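Local structure of dTDP-4-dehydrorhamnose reductase (Bacillus anthracis, 3SC6) at residues Glu177-Ala182 with Leu238-Glu243; Ala182-Ser187 with Ala249-Tyr254. The protein catalyses the NADP-dependent interconversion of dTDP-4-dehydro-6-deoxy-L-mannose and dTDP-6-deoxy-L-mannose, a step of rhamnose biosynthesis, on a Rossmann fold. One frame throughout, in Å; residues are numbered along the deposited sequence.

Contacts 1 and 2 lie on the same side of the chain's centre, their own centres about 12 Å apart. In sequence the segments alternate: 177-182 and 182-187 run on from one another through the shared A182, and their partners 238-243 and 249-254 follow in the same order. Contact 1, about 24 Å from the chain's centre, is the small parallel sheet of strands 177-181 and 236-240. Contact 2, about 16 Å from the chain's centre, joins the start of strand 185-190 of the large mixed sheet to a loop between helices 242-245 and 260-264. D183 OD1 joins them by a probable hydrogen bond to T242 N. The chain thus passes from the outer two-stranded sheet into the Rossmann-type core.

Contact 1: residues Glu177-Ala182 with Leu238-Glu243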
loop_
_atom_site.group_PDB
_atom_site.type_symbol
_atom_site.label_atom_id
_atom_site.label_comp_id
_atom_site.label_asym_id
_atom_site.label_seq_id
_atom_site.Cartn_x
_atom_site.Cartn_y
_atom_site.Cartn_z
ATOM N N GLU A 177 29.125 9.523 2.527
ATOM C CA GLU A 177 28.822 8.092 2.605
ATOM C C GLU A 177 27.564 7.931 3.445
ATOM O O GLU A 177 27.315 8.728 4.348
ATOM C CB GLU A 177 29.949 7.282 3.251
ATOM C CG GLU A 177 31.275 7.300 2.518
ATOM C CD GLU A 177 32.322 6.425 3.192
ATOM O OE1 GLU A 177 32.025 5.841 4.259
ATOM O OE2 GLU A 177 33.443 6.323 2.652
ATOM N N ILE A 178 26.775 6.899 3.155
ATOM C CA ILE A 178 25.540 6.652 3.902
ATOM C C ILE A 178 25.241 5.152 3.953
ATOM O O ILE A 178 25.219 4.478 2.928
ATOM C CB ILE A 178 24.358 7.442 3.298
ATOM C CG1 ILE A 178 23.106 7.293 4.165
ATOM C CG2 ILE A 178 24.103 7.009 1.857
ATOM C CD1 ILE A 178 21.917 8.079 3.651
ATOM N N SER A 179 25.014 4.638 5.157
ATOM C CA SER A 179 24.730 3.218 5.345
ATOM C C SER A 179 23.239 2.878 5.285
ATOM O O SER A 179 22.414 3.507 5.952
ATOM C CB SER A 179 25.343 2.730 6.660
ATOM O OG SER A 179 24.834 3.456 7.762
ATOM N N VAL A 180 22.917 1.864 4.483
ATOM C CA VAL A 180 21.547 1.393 4.290
ATOM C C VAL A 180 21.461 -0.127 4.424
ATOM O O VAL A 180 22.350 -0.846 3.971
ATOM C CB VAL A 180 21.044 1.761 2.883
ATOM C CG1 VAL A 180 19.659 1.182 2.642
ATOM C CG2 VAL A 180 21.057 3.272 2.689
ATOM N N VAL A 181 20.386 -0.615 5.033
ATOM C CA VAL A 181 20.196 -2.054 5.216
ATOM C C VAL A 181 20.314 -2.781 3.868
ATOM O O VAL A 181 19.826 -2.287 2.849
ATOM C CB VAL A 181 18.824 -2.360 5.858
ATOM C CG1 VAL A 181 18.604 -3.856 5.964
ATOM C CG2 VAL A 181 18.721 -1.707 7.229
ATOM N N ALA A 182 20.970 -3.942 3.867
ATOM C CA ALA A 182 21.150 -4.722 2.636
ATOM C C ALA A 182 20.790 -6.208 2.771
ATOM O O ALA A 182 21.028 -6.986 1.851
ATOM C CB ALA A 182 22.584 -4.581 2.141
ATOM N N LEU A 238 26.973 2.104 2.250
ATOM C CA LEU A 238 27.557 1.004 3.014
ATOM C C LEU A 238 26.488 -0.005 3.427
ATOM O O LEU A 238 25.517 0.359 4.081
ATOM C CB LEU A 238 28.263 1.552 4.258
ATOM C CG LEU A 238 29.391 2.563 4.004
ATOM C CD1 LEU A 238 29.948 3.091 5.317
ATOM C CD2 LEU A 238 30.499 1.954 3.156
ATOM N N PRO A 239 26.672 -1.285 3.059
ATOM C CA PRO A 239 25.703 -2.319 3.406
ATOM C C PRO A 239 25.767 -2.722 4.874
ATOM O O PRO A 239 26.827 -3.120 5.354
ATOM C CB PRO A 239 26.123 -3.494 2.523
ATOM C CG PRO A 239 27.578 -3.323 2.345
ATOM C CD PRO A 239 27.837 -1.843 2.347
ATOM N N VAL A 240 24.639 -2.626 5.574
ATOM C CA VAL A 240 24.577 -2.987 6.991
ATOM C C VAL A 240 23.482 -4.021 7.247
ATOM O O VAL A 240 22.545 -4.156 6.460
ATOM C CB VAL A 240 24.333 -1.755 7.888
ATOM C CG1 VAL A 240 25.490 -0.777 7.769
ATOM C CG2 VAL A 240 23.016 -1.083 7.534
ATOM N N SER A 241 23.609 -4.745 8.355
ATOM C CA SER A 241 22.641 -5.772 8.727
ATOM C C SER A 241 21.468 -5.183 9.500
ATOM O O SER A 241 21.465 -4.001 9.845
ATOM C CB SER A 241 23.318 -6.858 9.567
ATOM O OG SER A 241 23.857 -6.318 10.762
ATOM N N THR A 242 20.475 -6.025 9.768
ATOM C CA THR A 242 19.279 -5.619 10.499
ATOM C C THR A 242 19.532 -5.494 11.999
ATOM O O THR A 242 18.953 -4.633 12.662
ATOM C CB THR A 242 18.139 -6.636 10.305
ATOM O OG1 THR A 242 18.556 -7.920 10.790
ATOM C CG2 THR A 242 17.763 -6.751 8.842
ATOM N N GLU A 243 20.388 -6.361 12.529
ATOM C CA GLU A 243 20.709 -6.349 13.955
ATOM C C GLU A 243 21.399 -5.053 14.389
ATOM O O GLU A 243 21.156 -4.556 15.490
ATOM C CB GLU A 243 21.577 -7.557 14.322
ATOM C CG GLU A 243 20.909 -8.907 14.055
ATOM C CD GLU A 243 21.784 -10.090 14.437
ATOM O OE1 GLU A 243 22.920 -9.870 14.914
ATOM O OE2 GLU A 243 21.333 -11.241 14.263
#
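The ring of P239 presents its CB to the methyl group of A182, CB to CB 3.7 Å, while at the other end of the pair the flat carboxylate of E177 brings OE1 to 3.6 Å from L238 CD1. Between these ends the two strands run parallel, their short axes 34° apart. L238 N bonds to I178 O and V180 N returns to L238 O, both at 3.0 Å; V240 N reaches V180 O in a weak bond, and A182 N closes the series on V240 O at 3.0 Å. Within 238-243 the backbone bonds to 177-182 are made by L238 and V240, so P239, which has no N-H to give, fits the intervening place. S179 and L238 share one face of the sheet, V180 and P239 the other. V240 spreads its two methyls over consecutive residues of the other strand: CG1, anti to the carbonyl carbon (chi1 -63°), touches S179 CB at 3.7 Å, and CG2 packs on V180 C at 3.6 Å. S179 and E177 are exposed, which suits a small hydroxyl and a charged side chain. The buried V180 is a compact apolar residue for good reason: it packs on F164 and M168 of helix 164-172 and on W220 and A224 of helix 220-231, whose F221 also covers A182 and P239.

Contact 2: residues Ala182-Ser187 with Ala249-Tyr254; sequences ADQIGS and AARPKY
I185 and Y254 form a single beta bridge, which ties the start of strand 185-190, part of the Rossmann-type sheet, to the loop between helices 242-245 and 260-264. I185 N gives its hydrogen to K253 O at 3.1 Å, a nearly straight bond (164° at the hydrogen). S255, the next residue of the loop, also bonds the backbone of I185, so this residue is gripped by the loop at more than one point.

Q184 can be followed outward. Its CB and CG pass P252 O, CG at 4.1 Å, because CG stands beside the backbone N (chi1 -62°) and the chain continues extended. The amide then reaches R251: CD lies 4.1 Å from R251 CB, and OE1 and NE2 are each 4.0 Å from that same carbon. A glutamine suits this place because its aliphatic part can pack on the loop while its amide crosses the arginine stem at a slant; W220 of helix 220-231 touches the same side chain. Beyond CB, R251 bends at chi2 (61°) and leads its guanidinium away from Q184 toward D70, with which NH1 is placed in a salt bridge, though the position of NH1 is uncertain. The R251 side chain lies about 9 Å from the bound NADP.

K253 contributes mainly the base of its side chain, CB lying 4.0 Å from D183 O, while its extended chain carries the amine outward, as suits an exposed lysine. The branched I185 and aromatic Y254 make the apolar counterpart of the backbone bond: their side chains lie side by side, pointing the same way, and I185 CD1 meets the tyrosine ring obliquely, 3.6 Å from Y254 CE2.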
loop_
_atom_site.group_PDB
_atom_site.type_symbol
_atom_site.label_atom_id
_atom_site.label_comp_id
_atom_site.label_asym_id
_atom_site.label_seq_id
_atom_site.Cartn_x
_atom_site.Cartn_y
_atom_site.Cartn_z
ATOM N N ALA A 182 20.970 -3.942 3.867
ATOM C CA ALA A 182 21.150 -4.722 2.636
ATOM C C ALA A 182 20.790 -6.208 2.771
ATOM O O ALA A 182 21.028 -6.986 1.851
ATOM C CB ALA A 182 22.584 -4.581 2.141
ATOM N N ASP A 183 20.219 -6.597 3.907
ATOM C CA ASP A 183 19.837 -7.995 4.130
ATOM C C ASP A 183 18.315 -8.191 4.119
ATOM O O ASP A 183 17.805 -9.190 4.632
ATOM C CB ASP A 183 20.458 -8.531 5.427
ATOM C CG ASP A 183 20.055 -7.728 6.649
ATOM O OD1 ASP A 183 20.477 -8.098 7.764
ATOM O OD2 ASP A 183 19.323 -6.728 6.495
ATOM N N GLN A 184 17.605 -7.225 3.536
ATOM C CA GLN A 184 16.146 -7.265 3.427
ATOM C C GLN A 184 15.770 -6.989 1.979
ATOM O O GLN A 184 15.877 -5.856 1.506
ATOM C CB GLN A 184 15.472 -6.233 4.331
ATOM C CG GLN A 184 15.723 -6.422 5.804
ATOM C CD GLN A 184 15.008 -5.384 6.647
ATOM O OE1 GLN A 184 14.289 -4.532 6.126
ATOM N NE2 GLN A 184 15.196 -5.455 7.958
ATOM N N ILE A 185 15.338 -8.032 1.281
ATOM C CA ILE A 185 14.948 -7.914 -0.112
ATOM C C ILE A 185 13.465 -7.596 -0.235
ATOM O O ILE A 185 12.646 -8.101 0.535
ATOM C CB ILE A 185 15.278 -9.206 -0.887
ATOM C CG1 ILE A 185 16.781 -9.488 -0.815
ATOM C CG2 ILE A 185 14.839 -9.094 -2.338
ATOM C CD1 ILE A 185 17.206 -10.737 -1.559
ATOM N N GLY A 186 13.130 -6.742 -1.199
ATOM C CA GLY A 186 11.749 -6.345 -1.433
ATOM C C GLY A 186 11.551 -5.801 -2.832
ATOM O O GLY A 186 12.435 -5.909 -3.679
ATOM N N SER A 187 10.384 -5.214 -3.077
ATOM C CA SER A 187 10.077 -4.656 -4.385
ATOM C C SER A 187 9.402 -3.286 -4.270
ATOM O O SER A 187 8.205 -3.196 -3.987
ATOM C CB SER A 187 9.184 -5.619 -5.163
ATOM O OG SER A 187 7.975 -5.843 -4.470
ATOM N N ALA A 249 10.358 -3.960 15.200
ATOM C CA ALA A 249 9.392 -4.831 14.554
ATOM C C ALA A 249 10.207 -5.745 13.654
ATOM O O ALA A 249 11.239 -5.335 13.118
ATOM C CB ALA A 249 8.400 -4.027 13.746
ATOM N N ALA A 250 9.747 -6.976 13.477
ATOM C CA ALA A 250 10.463 -7.937 12.648
ATOM C C ALA A 250 10.067 -7.979 11.172
ATOM O O ALA A 250 9.038 -8.550 10.826
ATOM C CB ALA A 250 10.320 -9.331 13.251
ATOM N N ARG A 251 10.872 -7.360 10.308
ATOM C CA ARG A 251 10.590 -7.380 8.870
ATOM C C ARG A 251 11.024 -8.704 8.266
ATOM O O ARG A 251 11.838 -9.422 8.845
ATOM C CB ARG A 251 11.286 -6.252 8.089
ATOM C CG ARG A 251 10.711 -4.858 8.210
ATOM C CD ARG A 251 10.698 -4.266 9.570
ATOM N NE ARG A 251 10.116 -2.931 9.479
ATOM C CZ ARG A 251 9.967 -2.102 10.500
ATOM N NH1 ARG A 251 10.368 -2.461 11.716
ATOM N NH2 ARG A 251 9.423 -0.909 10.301
ATOM N N PRO A 252 10.470 -9.036 7.095
ATOM C CA PRO A 252 10.833 -10.272 6.438
ATOM C C PRO A 252 12.121 -10.077 5.662
ATOM O O PRO A 252 12.467 -8.947 5.325
ATOM C CB PRO A 252 9.676 -10.496 5.468
ATOM C CG PRO A 252 9.200 -9.145 5.141
ATOM C CD PRO A 252 9.374 -8.344 6.391
ATOM N N LYS A 253 12.830 -11.162 5.385
ATOM C CA LYS A 253 14.073 -11.063 4.635
ATOM C C LYS A 253 13.793 -11.123 3.130
ATOM O O LYS A 253 14.671 -10.830 2.318
ATOM C CB LYS A 253 15.071 -12.138 5.075
ATOM C CG LYS A 253 15.476 -12.002 6.541
ATOM C CD LYS A 253 16.510 -13.032 6.967
ATOM C CE LYS A 253 16.905 -12.838 8.427
ATOM N NZ LYS A 253 17.940 -13.811 8.876
ATOM N N TYR A 254 12.559 -11.491 2.775
ATOM C CA TYR A 254 12.133 -11.586 1.378
ATOM C C TYR A 254 10.660 -11.210 1.242
ATOM O O TYR A 254 9.784 -12.060 1.388
ATOM C CB TYR A 254 12.321 -13.003 0.828
ATOM C CG TYR A 254 13.739 -13.519 0.825
ATOM C CD1 TYR A 254 14.235 -14.251 1.899
ATOM C CD2 TYR A 254 14.578 -13.292 -0.260
ATOM C CE1 TYR A 254 15.536 -14.738 1.898
ATOM C CE2 TYR A 254 15.882 -13.774 -0.271
ATOM C CZ TYR A 254 16.354 -14.495 0.812
ATOM O OH TYR A 254 17.643 -14.976 0.810
#